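Local atomic coordinates of NTF2-like protein of unknown function (Prochlorococcus marinus, PDB entry 3HZP), a protein that is of unknown function but has an NTF2-like fold, a curved beta sheet packed against helices, and pairs with a second copy of itself through that sheet. Residues Ile79-Leu84 with Leu98-Ser103; Phe33-Pro38 with Ala115-Ser120; Ala14-Glu19 with Ala62-Val67; Ser75-Cys80 with Ile104-Asp109. All blocks are in the same frame, centred on the assembly; numbering follows the deposited sequence.

Contact 1: residues Ile79-Leu84 with Leu98-Ser103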
loop_
_atom_site.group_PDB
_atom_site.type_symbol
_atom_site.label_atom_id
_atom_site.label_comp_id
_atom_site.label_asym_id
_atom_site.label_seq_id
_atom_site.Cartn_x
_atom_site.Cartn_y
_atom_site.Cartn_z
ATOM N N ILE A 79 -4.660 -1.921 10.347
ATOM C CA ILE A 79 -4.173 -1.099 9.268
ATOM C C ILE A 79 -3.896 0.306 9.817
ATOM O O ILE A 79 -4.720 0.847 10.539
ATOM C CB ILE A 79 -5.153 -1.048 8.055
ATOM C CG1 ILE A 79 -4.628 -0.056 7.017
ATOM C CG2 ILE A 79 -6.614 -0.709 8.454
ATOM C CD1 ILE A 79 -5.339 -0.224 5.628
ATOM N N CYS A 80 -2.774 0.890 9.390
ATOM C CA CYS A 80 -2.485 2.282 9.666
ATOM C C CYS A 80 -1.927 2.921 8.412
ATOM O O CYS A 80 -0.895 2.466 7.870
ATOM C CB CYS A 80 -1.539 2.435 10.864
ATOM S SG CYS A 80 -1.287 4.163 11.337
ATOM N N VAL A 81 -2.582 3.973 7.964
ATOM C CA VAL A 81 -2.155 4.754 6.821
ATOM C C VAL A 81 -1.699 6.099 7.301
ATOM O O VAL A 81 -2.421 6.744 8.066
ATOM C CB VAL A 81 -3.308 4.912 5.791
ATOM C CG1 VAL A 81 -2.871 5.821 4.607
ATOM C CG2 VAL A 81 -3.809 3.524 5.298
ATOM N N PHE A 82 -0.523 6.545 6.872
ATOM C CA PHE A 82 0.032 7.787 7.354
ATOM C C PHE A 82 0.912 8.446 6.346
ATOM O O PHE A 82 1.337 7.838 5.357
ATOM C CB PHE A 82 0.813 7.509 8.675
ATOM C CG PHE A 82 1.947 6.535 8.526
ATOM C CD1 PHE A 82 1.714 5.177 8.580
ATOM C CD2 PHE A 82 3.253 6.970 8.331
ATOM C CE1 PHE A 82 2.741 4.270 8.437
ATOM C CE2 PHE A 82 4.277 6.047 8.166
ATOM C CZ PHE A 82 4.032 4.732 8.240
ATOM N N THR A 83 1.177 9.733 6.565
ATOM C CA THR A 83 2.186 10.471 5.826
ATOM C C THR A 83 3.427 10.507 6.680
ATOM O O THR A 83 3.364 10.828 7.874
ATOM C CB THR A 83 1.733 11.891 5.560
ATOM O OG1 THR A 83 0.590 11.871 4.710
ATOM C CG2 THR A 83 2.859 12.683 4.848
ATOM N N LEU A 84 4.538 10.106 6.088
ATOM C CA LEU A 84 5.841 10.055 6.755
ATOM C C LEU A 84 6.645 11.239 6.241
ATOM O O LEU A 84 6.902 11.347 5.041
ATOM C CB LEU A 84 6.555 8.766 6.411
ATOM C CG LEU A 84 7.945 8.597 7.020
ATOM C CD1 LEU A 84 7.805 8.349 8.463
ATOM C CD2 LEU A 84 8.715 7.428 6.318
ATOM N N LEU A 98 8.005 13.022 1.455
ATOM C CA LEU A 98 6.667 13.079 2.018
ATOM C C LEU A 98 5.738 12.072 1.352
ATOM O O LEU A 98 4.833 12.484 0.601
ATOM C CB LEU A 98 6.119 14.507 1.868
ATOM C CG LEU A 98 4.943 14.833 2.748
ATOM C CD1 LEU A 98 5.364 14.940 4.231
ATOM C CD2 LEU A 98 4.337 16.165 2.259
ATOM N N PRO A 99 5.988 10.766 1.533
ATOM C CA PRO A 99 5.099 9.748 0.947
ATOM C C PRO A 99 3.840 9.502 1.796
ATOM O O PRO A 99 3.799 9.729 3.019
ATOM C CB PRO A 99 5.937 8.491 0.964
ATOM C CG PRO A 99 6.827 8.683 2.175
ATOM C CD PRO A 99 7.145 10.126 2.170
ATOM N N THR A 100 2.855 8.916 1.136
ATOM C CA THR A 100 1.784 8.160 1.777
ATOM C C THR A 100 2.213 6.711 1.958
ATOM O O THR A 100 2.742 6.088 1.014
ATOM C CB THR A 100 0.514 8.165 0.908
ATOM O OG1 THR A 100 0.075 9.523 0.758
ATOM C CG2 THR A 100 -0.633 7.327 1.542
ATOM N N VAL A 101 2.010 6.205 3.173
ATOM C CA VAL A 101 2.384 4.850 3.530
ATOM C C VAL A 101 1.218 4.057 4.065
ATOM O O VAL A 101 0.497 4.535 4.948
ATOM C CB VAL A 101 3.491 4.874 4.626
ATOM C CG1 VAL A 101 3.946 3.486 4.950
ATOM C CG2 VAL A 101 4.647 5.793 4.194
ATOM N N THR A 102 0.985 2.876 3.497
ATOM C CA THR A 102 -0.004 1.912 3.998
ATOM C C THR A 102 0.768 0.850 4.752
ATOM O O THR A 102 1.669 0.206 4.189
ATOM C CB THR A 102 -0.790 1.275 2.869
ATOM O OG1 THR A 102 -1.548 2.267 2.190
ATOM C CG2 THR A 102 -1.714 0.164 3.403
ATOM N N SER A 103 0.475 0.690 6.042
ATOM C CA SER A 103 1.134 -0.330 6.875
ATOM C C SER A 103 0.090 -1.257 7.450
ATOM O O SER A 103 -1.040 -0.829 7.755
ATOM C CB SER A 103 1.980 0.320 7.958
ATOM O OG SER A 103 1.191 1.027 8.950
HETATM O O HOH W 1 0.584 11.877 2.051
#
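Phe82 holds CG between its backbone N and carbonyl carbon (chi1 60°), which swings the ring across the neighbouring strand and over Val101. There CB of Val101 stands 3.9 Å from the centroid of the Phe82 ring, 19° off its normal, a CH-pi contact, while CG1 of Val101 reaches CZ of Phe82 at 3.5 Å. Ser103 takes the same first torsion (chi1 67°), bending OG back to Cys80 O at 2.8 Å; that oxygen also accepts from Ser103 N, so two donors of one residue grip it, and OG lies at the edge of the Phe82 ring, in its plane. These strands, 77-90 and 93-108, form the long antiparallel hairpin of the NTF2-like sheet, and Cys80, Phe82, Val101 and Ser103 face helix 4-15, where Leu12 touches Phe82. Were Phe82 cut back to an alanine, a gap is likely to open between Val101 and Leu12, and Ser103 OG would lose the ring edge it lies against. Beta-branched residues, suited to strands, fill the other face: Val81, Thr83, Thr100 and Thr102. A water bridges Thr83 OG1 and Thr100 OG1, 2.7 Å from each; Thr83 also bonds His68, and Thr100 Gly40 of the second subunit.

Contact 2: residues Phe33-Pro38 with Ala115-Ser120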
loop_
_atom_site.group_PDB
_atom_site.type_symbol
_atom_site.label_atom_id
_atom_site.label_comp_id
_atom_site.label_asym_id
_atom_site.label_seq_id
_atom_site.Cartn_x
_atom_site.Cartn_y
_atom_site.Cartn_z
ATOM N N PHE A 33 7.156 -10.163 6.150
ATOM C CA PHE A 33 7.113 -8.737 5.822
ATOM C C PHE A 33 7.895 -8.441 4.554
ATOM O O PHE A 33 8.989 -8.941 4.360
ATOM C CB PHE A 33 7.761 -7.954 6.952
ATOM C CG PHE A 33 8.008 -6.500 6.623
ATOM C CD1 PHE A 33 7.040 -5.565 6.826
ATOM C CD2 PHE A 33 9.220 -6.081 6.122
ATOM C CE1 PHE A 33 7.233 -4.242 6.489
ATOM C CE2 PHE A 33 9.417 -4.734 5.777
ATOM C CZ PHE A 33 8.454 -3.827 5.980
ATOM N N LEU A 34 7.331 -7.551 3.735
ATOM C CA LEU A 34 8.079 -6.862 2.696
ATOM C C LEU A 34 7.730 -5.384 2.728
ATOM O O LEU A 34 6.637 -4.999 3.134
ATOM C CB LEU A 34 7.790 -7.426 1.308
ATOM C CG LEU A 34 8.162 -8.857 1.061
ATOM C CD1 LEU A 34 7.581 -9.401 -0.258
ATOM C CD2 LEU A 34 9.677 -9.071 1.061
ATOM N N PHE A 35 8.679 -4.585 2.275
ATOM C CA PHE A 35 8.562 -3.145 2.098
ATOM C C PHE A 35 8.483 -2.871 0.610
ATOM O O PHE A 35 9.405 -3.250 -0.136
ATOM C CB PHE A 35 9.816 -2.456 2.692
ATOM C CG PHE A 35 9.834 -0.969 2.548
ATOM C CD1 PHE A 35 9.268 -0.172 3.514
ATOM C CD2 PHE A 35 10.443 -0.376 1.447
ATOM C CE1 PHE A 35 9.289 1.215 3.387
ATOM C CE2 PHE A 35 10.488 1.024 1.337
ATOM C CZ PHE A 35 9.928 1.776 2.306
ATOM N N ILE A 36 7.380 -2.286 0.155
ATOM C CA ILE A 36 7.145 -2.022 -1.267
ATOM C C ILE A 36 7.552 -0.609 -1.581
ATOM O O ILE A 36 6.979 0.337 -1.081
ATOM C CB ILE A 36 5.699 -2.302 -1.680
ATOM C CG1 ILE A 36 5.261 -3.709 -1.266
ATOM C CG2 ILE A 36 5.537 -2.116 -3.185
ATOM C CD1 ILE A 36 6.199 -4.849 -1.725
ATOM N N ARG A 37 8.618 -0.492 -2.371
ATOM C CA ARG A 37 9.147 0.790 -2.818
ATOM C C ARG A 37 8.197 1.476 -3.801
ATOM O O ARG A 37 7.280 0.827 -4.366
ATOM C CB ARG A 37 10.499 0.570 -3.467
ATOM C CG ARG A 37 11.566 0.112 -2.496
ATOM C CD ARG A 37 12.876 -0.221 -3.239
ATOM N NE ARG A 37 12.846 -1.585 -3.715
ATOM C CZ ARG A 37 13.886 -2.227 -4.246
ATOM N NH1 ARG A 37 15.022 -1.579 -4.448
ATOM N NH2 ARG A 37 13.774 -3.515 -4.572
ATOM N N PRO A 38 8.422 2.769 -4.064
ATOM C CA PRO A 38 7.553 3.472 -5.005
ATOM C C PRO A 38 7.481 2.816 -6.381
ATOM O O PRO A 38 6.440 2.921 -7.052
ATOM C CB PRO A 38 8.200 4.860 -5.097
ATOM C CG PRO A 38 8.792 5.059 -3.727
ATOM C CD PRO A 38 9.369 3.709 -3.431
ATOM N N ALA A 115 3.690 -6.132 9.567
ATOM C CA ALA A 115 3.489 -7.218 8.652
ATOM C C ALA A 115 3.662 -6.817 7.200
ATOM O O ALA A 115 3.899 -7.682 6.348
ATOM C CB ALA A 115 2.102 -7.843 8.850
ATOM N N TRP A 116 3.489 -5.538 6.889
ATOM C CA TRP A 116 3.509 -5.098 5.481
ATOM C C TRP A 116 3.628 -3.596 5.459
ATOM O O TRP A 116 3.076 -2.894 6.297
ATOM C CB TRP A 116 2.232 -5.510 4.745
ATOM C CG TRP A 116 2.345 -5.398 3.302
ATOM C CD1 TRP A 116 1.825 -4.415 2.508
ATOM C CD2 TRP A 116 3.000 -6.317 2.428
ATOM N NE1 TRP A 116 2.163 -4.648 1.193
ATOM C CE2 TRP A 116 2.877 -5.800 1.110
ATOM C CE3 TRP A 116 3.680 -7.512 2.626
ATOM C CZ2 TRP A 116 3.410 -6.443 0.023
ATOM C CZ3 TRP A 116 4.206 -8.167 1.525
ATOM C CH2 TRP A 116 4.051 -7.620 0.239
HETATM N N MSE A 117 4.334 -3.061 4.476
HETATM C CA MSE A 117 4.380 -1.612 4.279
HETATM C C MSE A 117 4.629 -1.291 2.795
HETATM O O MSE A 117 5.566 -1.832 2.218
HETATM C CB MSE A 117 5.479 -0.985 5.125
HETATM C CG MSE A 117 5.576 0.536 5.010
HETATM SE SE MSE A 117 6.908 1.351 6.167
HETATM C CE MSE A 117 5.967 0.981 7.848
ATOM N N GLN A 118 3.792 -0.420 2.227
ATOM C CA GLN A 118 3.985 0.108 0.894
ATOM C C GLN A 118 4.007 1.614 0.971
ATOM O O GLN A 118 3.135 2.227 1.588
ATOM C CB GLN A 118 2.872 -0.374 -0.059
ATOM C CG GLN A 118 2.993 0.199 -1.484
ATOM C CD GLN A 118 2.243 -0.547 -2.558
ATOM O OE1 GLN A 118 1.641 -1.593 -2.299
ATOM N NE2 GLN A 118 2.318 -0.061 -3.779
ATOM N N ARG A 119 4.978 2.214 0.305
ATOM C CA ARG A 119 5.100 3.659 0.235
ATOM C C ARG A 119 4.993 4.200 -1.171
ATOM O O ARG A 119 5.387 3.547 -2.134
ATOM C CB ARG A 119 6.404 4.173 0.861
ATOM C CG ARG A 119 7.675 3.731 0.172
ATOM C CD ARG A 119 8.845 4.669 0.471
ATOM N NE ARG A 119 8.677 5.933 -0.207
ATOM C CZ ARG A 119 9.329 7.049 0.078
ATOM N NH1 ARG A 119 10.244 7.067 1.032
ATOM N NH2 ARG A 119 9.065 8.151 -0.594
ATOM N N SER A 120 4.530 5.440 -1.263
ATOM C CA SER A 120 4.416 6.153 -2.523
ATOM C C SER A 120 5.705 6.926 -2.812
ATOM O O SER A 120 6.612 6.956 -1.993
ATOM C CB SER A 120 3.238 7.130 -2.492
ATOM O OG SER A 120 3.498 8.251 -1.630
HETATM O O HOH W 2 4.453 1.888 -4.078
#
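Selenium of the selenomethionine at Met117, in the conformer described, meets the Phe35 ring in the ring plane, at its edge: SE lies 4.9 Å from the centroid of Phe35, 82° off the normal, a Met-aromatic contact. On the other face of the sheet the Trp116 indole lies beside Leu34 and Ile36, with CZ2 of Trp116 3.5 Å from CG1 of Ile36 and Leu34 O over one face of the indole. Trp116 also belongs to a classic beta bulge, with Ala115 and Trp116 both facing Ile104. Short strand 35-36 runs parallel to strand 111-119 in the otherwise largely antiparallel NTF2-like sheet; Ile36 N donates to Met117 O at 2.8 Å, and Ile36 O takes Arg119 N at 3.1 Å. The aliphatic part of Arg119 serves as an apolar surface, its CD 3.6 Å from CZ of Phe35. Its chain then bends at chi3 (-72°), bringing NE and NH2 side-on to Ser120 O, a single acceptor close to the guanidinium plane, while NH1 forms a salt bridge with Asp97. With a leucine at Arg119, Asp97 would probably lack its charged mate and Ser120 O these two donors. Gln118 extends along Ile36, CG to CB 3.7 Å, and its amide bonds Thr102 and Thr100 O of the second subunit, so an uncharged group able to donate and accept suits the interface.

Contact 3: residues Ala14-Glu19 with Ala62-Val67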
loop_
_atom_site.group_PDB
_atom_site.type_symbol
_atom_site.label_atom_id
_atom_site.label_comp_id
_atom_site.label_asym_id
_atom_site.label_seq_id
_atom_site.Cartn_x
_atom_site.Cartn_y
_atom_site.Cartn_z
ATOM N N ALA A 14 8.884 4.385 16.407
ATOM C CA ALA A 14 10.193 3.787 16.471
ATOM C C ALA A 14 10.777 3.570 15.092
ATOM O O ALA A 14 11.986 3.734 14.911
ATOM C CB ALA A 14 10.133 2.441 17.228
ATOM N N PHE A 15 9.957 3.170 14.137
ATOM C CA PHE A 15 10.391 3.087 12.737
ATOM C C PHE A 15 10.899 4.437 12.233
ATOM O O PHE A 15 11.966 4.505 11.578
ATOM C CB PHE A 15 9.229 2.588 11.879
ATOM C CG PHE A 15 9.427 2.754 10.398
ATOM C CD1 PHE A 15 10.437 2.041 9.735
ATOM C CD2 PHE A 15 8.633 3.621 9.692
ATOM C CE1 PHE A 15 10.591 2.220 8.389
ATOM C CE2 PHE A 15 8.795 3.782 8.332
ATOM C CZ PHE A 15 9.789 3.085 7.704
ATOM N N ALA A 16 10.165 5.490 12.564
ATOM C CA ALA A 16 10.463 6.854 12.101
ATOM C C ALA A 16 11.407 7.520 13.033
ATOM O O ALA A 16 11.079 8.551 13.605
ATOM C CB ALA A 16 9.206 7.629 12.054
ATOM N N SER A 17 12.530 6.901 13.241
ATOM C CA SER A 17 13.533 7.442 14.138
ATOM C C SER A 17 14.858 7.306 13.454
ATOM O O SER A 17 15.134 6.393 12.722
ATOM C CB SER A 17 13.480 6.738 15.478
ATOM O OG SER A 17 13.999 5.451 15.339
ATOM N N THR A 18 15.713 8.290 13.668
ATOM C CA THR A 18 16.954 8.346 12.960
ATOM C C THR A 18 17.925 7.201 13.282
ATOM O O THR A 18 18.650 6.720 12.417
ATOM C CB THR A 18 17.632 9.711 13.252
ATOM O OG1 THR A 18 17.547 10.017 14.659
ATOM C CG2 THR A 18 16.878 10.790 12.477
ATOM N N GLU A 19 17.914 6.765 14.526
ATOM C CA GLU A 19 18.803 5.682 14.941
ATOM C C GLU A 19 18.220 4.311 14.604
ATOM O O GLU A 19 18.979 3.385 14.387
ATOM C CB GLU A 19 19.021 5.733 16.434
ATOM C CG GLU A 19 19.973 6.860 16.877
ATOM C CD GLU A 19 19.312 8.202 16.758
ATOM O OE1 GLU A 19 18.101 8.279 17.032
ATOM O OE2 GLU A 19 19.984 9.168 16.345
ATOM N N ALA A 62 12.816 12.012 10.777
ATOM C CA ALA A 62 11.635 11.350 10.257
ATOM C C ALA A 62 10.528 11.489 11.284
ATOM O O ALA A 62 10.760 11.448 12.488
ATOM C CB ALA A 62 11.886 9.845 9.981
ATOM N N GLU A 63 9.326 11.706 10.810
ATOM C CA GLU A 63 8.213 11.827 11.729
ATOM C C GLU A 63 6.945 11.245 11.151
ATOM O O GLU A 63 6.754 11.207 9.924
ATOM C CB GLU A 63 7.961 13.271 12.032
ATOM C CG GLU A 63 7.567 14.057 10.876
ATOM C CD GLU A 63 7.088 15.471 11.229
ATOM O OE1 GLU A 63 7.765 16.193 12.018
ATOM O OE2 GLU A 63 6.053 15.904 10.663
ATOM N N ILE A 64 6.076 10.785 12.037
ATOM C CA ILE A 64 4.707 10.409 11.645
ATOM C C ILE A 64 3.921 11.728 11.593
ATOM O O ILE A 64 3.398 12.204 12.610
ATOM C CB ILE A 64 4.092 9.356 12.608
ATOM C CG1 ILE A 64 4.993 8.103 12.766
ATOM C CG2 ILE A 64 2.697 8.956 12.092
ATOM C CD1 ILE A 64 5.335 7.328 11.447
ATOM N N THR A 65 3.860 12.359 10.436
ATOM C CA THR A 65 3.260 13.658 10.272
ATOM C C THR A 65 1.748 13.648 10.525
ATOM O O THR A 65 1.192 14.523 11.193
ATOM C CB THR A 65 3.562 14.222 8.890
ATOM O OG1 THR A 65 4.994 14.264 8.738
ATOM C CG2 THR A 65 3.011 15.611 8.722
ATOM N N LYS A 66 1.072 12.662 9.948
ATOM C CA LYS A 66 -0.379 12.601 10.047
ATOM C C LYS A 66 -0.830 11.186 9.802
ATOM O O LYS A 66 -0.376 10.564 8.826
ATOM C CB LYS A 66 -1.060 13.519 9.004
ATOM C CG LYS A 66 -2.592 13.618 9.157
ATOM C CD LYS A 66 -2.982 14.288 10.428
ATOM C CE LYS A 66 -4.484 14.174 10.690
ATOM N NZ LYS A 66 -5.267 14.666 9.557
ATOM N N VAL A 67 -1.699 10.691 10.673
ATOM C CA VAL A 67 -2.357 9.419 10.495
ATOM C C VAL A 67 -3.693 9.672 9.832
ATOM O O VAL A 67 -4.531 10.422 10.343
ATOM C CB VAL A 67 -2.513 8.648 11.813
ATOM C CG1 VAL A 67 -3.353 7.396 11.625
ATOM C CG2 VAL A 67 -1.137 8.334 12.417
#
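Ala16 puts its methyl group between two side chains of strand 57-72: CB of Ala16 is 4.0 Å from CB of Ala62 and 3.9 Å from CD1 of Ile64. The two alanines point toward each other, and such short side chains let the backbones come close, with CA atoms of Ala16 and Ala62 5.0 Å apart. Ile64 reaches the contact with the far end of its longer branch: CG1 lies opposite the carbonyl carbon (chi1 -54°), and the next torsion carries CD1 over to the Ala16 methyl.

What sets Ala16 in place is the end of helix 4-15. Ala16 is the first residue after the helix to leave helical backbone angles and the centre of an inverse gamma turn, in which Ser17 N makes a weak bond to Phe15 O at 3.0 Å. Ser17 turns its hydroxyl back to the helix end, OG donating to Ala14 O at 2.7 Å, so a small polar side chain takes up a carbonyl of the last helical turn. On the strand side, Thr65 OG1 donates to Glu63 OE2 on its anti lone pair, and Thr65 and Lys66 both face Thr83 in a classic beta bulge. Beyond these, Leu84 touches Ala16, while Leu12 and Phe82 touch Ile64, joining the helix end to the sheet of this NTF2-like fold.

The attraction between the segments is therefore mainly dispersion between methyl groups. Ala16 O and Ala62 O, both acceptors and 3.1 Å apart, probably repel slightly, so the closeness of the backbones rests on apolar contact and probably on the turn at Ala16.

Contact 4: residues Ser75-Cys80 with Ile104-Asp109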
loop_
_atom_site.group_PDB
_atom_site.type_symbol
_atom_site.label_atom_id
_atom_site.label_comp_id
_atom_site.label_asym_id
_atom_site.label_seq_id
_atom_site.Cartn_x
_atom_site.Cartn_y
_atom_site.Cartn_z
ATOM N N SER A 75 -9.063 -8.705 16.213
ATOM C CA SER A 75 -8.425 -8.449 17.447
ATOM C C SER A 75 -6.896 -8.412 17.301
ATOM O O SER A 75 -6.209 -7.776 18.092
ATOM C CB SER A 75 -8.866 -9.568 18.394
ATOM O OG SER A 75 -10.263 -9.805 18.204
ATOM N N ASN A 76 -6.406 -9.079 16.266
ATOM C CA ASN A 76 -4.976 -9.376 16.113
ATOM C C ASN A 76 -4.321 -8.847 14.859
ATOM O O ASN A 76 -3.245 -9.302 14.470
ATOM C CB ASN A 76 -4.759 -10.899 16.169
ATOM C CG ASN A 76 -5.175 -11.491 17.480
ATOM O OD1 ASN A 76 -4.897 -10.944 18.533
ATOM N ND2 ASN A 76 -5.835 -12.638 17.423
ATOM N N ALA A 77 -4.982 -7.896 14.190
ATOM C CA ALA A 77 -4.391 -7.227 13.052
ATOM C C ALA A 77 -4.877 -5.781 13.003
ATOM O O ALA A 77 -5.827 -5.432 13.668
ATOM C CB ALA A 77 -4.698 -7.972 11.730
ATOM N N ALA A 78 -4.216 -4.987 12.189
ATOM C CA ALA A 78 -4.578 -3.582 12.047
ATOM C C ALA A 78 -4.028 -3.004 10.788
ATOM O O ALA A 78 -3.021 -3.475 10.237
ATOM C CB ALA A 78 -4.075 -2.763 13.239
ATOM N N ILE A 79 -4.660 -1.921 10.347
ATOM C CA ILE A 79 -4.173 -1.099 9.268
ATOM C C ILE A 79 -3.896 0.306 9.817
ATOM O O ILE A 79 -4.720 0.847 10.539
ATOM C CB ILE A 79 -5.153 -1.048 8.055
ATOM C CG1 ILE A 79 -4.628 -0.056 7.017
ATOM C CG2 ILE A 79 -6.614 -0.709 8.454
ATOM C CD1 ILE A 79 -5.339 -0.224 5.628
ATOM N N CYS A 80 -2.774 0.890 9.390
ATOM C CA CYS A 80 -2.485 2.282 9.666
ATOM C C CYS A 80 -1.927 2.921 8.412
ATOM O O CYS A 80 -0.895 2.466 7.870
ATOM C CB CYS A 80 -1.539 2.435 10.864
ATOM S SG CYS A 80 -1.287 4.163 11.337
ATOM N N ILE A 104 0.455 -2.519 7.613
ATOM C CA ILE A 104 -0.393 -3.530 8.205
ATOM C C ILE A 104 0.395 -4.161 9.355
ATOM O O ILE A 104 1.613 -4.354 9.235
ATOM C CB ILE A 104 -0.787 -4.608 7.205
ATOM C CG1 ILE A 104 -1.420 -3.986 5.962
ATOM C CG2 ILE A 104 -1.616 -5.684 7.858
ATOM C CD1 ILE A 104 -2.673 -3.284 6.254
ATOM N N PHE A 105 -0.286 -4.418 10.467
ATOM C CA PHE A 105 0.277 -4.977 11.685
ATOM C C PHE A 105 -0.464 -6.264 12.043
ATOM O O PHE A 105 -1.666 -6.392 11.772
ATOM C CB PHE A 105 0.113 -3.967 12.820
ATOM C CG PHE A 105 1.041 -2.796 12.697
ATOM C CD1 PHE A 105 0.793 -1.745 11.863
ATOM C CD2 PHE A 105 2.188 -2.799 13.469
ATOM C CE1 PHE A 105 1.805 -0.702 11.776
ATOM C CE2 PHE A 105 3.090 -1.819 13.407
ATOM C CZ PHE A 105 2.906 -0.800 12.568
ATOM N N LYS A 106 0.263 -7.199 12.663
ATOM C CA LYS A 106 -0.313 -8.410 13.199
ATOM C C LYS A 106 0.243 -8.672 14.555
ATOM O O LYS A 106 1.405 -8.359 14.838
ATOM C CB LYS A 106 0.003 -9.602 12.272
ATOM C CG LYS A 106 -0.742 -9.549 10.930
ATOM C CD LYS A 106 -0.743 -10.899 10.218
ATOM C CE LYS A 106 0.685 -11.275 9.883
ATOM N NZ LYS A 106 0.755 -12.560 9.017
ATOM N N LYS A 107 -0.564 -9.274 15.424
ATOM C CA LYS A 107 -0.083 -9.711 16.721
ATOM C C LYS A 107 0.474 -11.129 16.602
ATOM O O LYS A 107 -0.190 -12.047 16.034
ATOM C CB LYS A 107 -1.233 -9.699 17.720
ATOM C CG LYS A 107 -1.244 -8.563 18.606
ATOM C CD LYS A 107 -2.215 -8.753 19.784
ATOM C CE LYS A 107 -2.685 -7.412 20.289
ATOM N NZ LYS A 107 -3.388 -7.493 21.602
ATOM N N ILE A 108 1.691 -11.317 17.075
ATOM C CA ILE A 108 2.358 -12.616 17.038
ATOM C C ILE A 108 2.796 -12.847 18.473
ATOM O O ILE A 108 3.477 -12.007 19.074
ATOM C CB ILE A 108 3.580 -12.575 16.132
ATOM C CG1 ILE A 108 3.212 -12.142 14.687
ATOM C CG2 ILE A 108 4.326 -13.904 16.175
ATOM C CD1 ILE A 108 2.144 -12.962 14.049
ATOM N N ASP A 109 2.396 -13.964 19.070
ATOM C CA ASP A 109 2.707 -14.232 20.483
ATOM C C ASP A 109 2.392 -13.012 21.361
ATOM O O ASP A 109 3.175 -12.621 22.208
ATOM C CB ASP A 109 4.180 -14.652 20.649
ATOM C CG ASP A 109 4.517 -15.115 22.040
ATOM O OD1 ASP A 109 3.669 -15.694 22.728
ATOM O OD2 ASP A 109 5.698 -14.909 22.455
#
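Phe105 has Ala78 O at the edge of its ring, near the ring plane, while CB of Phe105 lies 4.4 Å from CB of Ala78. On this side of the sheet Ile8 and Ile11 of helix 4-15 pack on Phe105, and Ile8 also touches Ala78, so an aromatic ring beside a small methyl group suits the place where the helix lies on the strands. The strands are the outer part of the antiparallel hairpin 77-90 and 93-108 in the NTF2-like sheet. Ala78 and Phe105 make a hydrogen-bonded pair: Phe105 N donates to Ala78 O at 2.9 Å, fairly straight, whereas the return bond from Ala78 N to Phe105 O is more bent, 144° at the hydrogen.

The opposite face carries Ala77, Ile79, Ile104 and Lys106. With CG1 of Ile104 anti to the carbonyl carbon and chi2 turned to -63°, CD1 comes back against CB of Ile79 at 3.8 Å. These two isoleucines continue into the dimer interface, where both pack on Ile104 of the second subunit; branched apolar side chains fit such a surface. Lys106 turns its chain away from strand 77-90 and bends at chi3, and its ammonium group forms a salt bridge with Glu71 of the second subunit, a charged link across the dimer interface.

Toward the open end of the hairpin, Asn76 and Lys107 cross at about a right angle, the aliphatic chain of the lysine running past the amide: OD1 of Asn76 is 3.7 Å from CD of Lys107. Lys107 N donates to Asn76 O at 2.8 Å from above the carbonyl plane, 40° out of it.

All four contacts draw on one sheet. Contacts 1 and 4 are successive parts of the same hairpin, sharing Ile79 and Cys80, with centres about 16 Å apart. Contact 2 adds strand 111-119 beside strand 93-108: its centre lies about 10 Å from that of contact 1, and Thr102 N probably bonds Gln118 O at 2.9 Å. Contact 3 reaches the hairpin from strand 57-72, with Thr83 N 2.9 Å from Lys66 O, and it meets contact 2 where, in one conformer of Met117, SE touches CZ of Phe15. Contacts 1, 2 and 4 touch the second subunit. Bound pentaethylene glycol, probably from crystallisation, comes within about 3 Å (nearest atoms) of the side chains of Leu84 in contact 1 and Arg119 in contact 2, possibly marking a pocket.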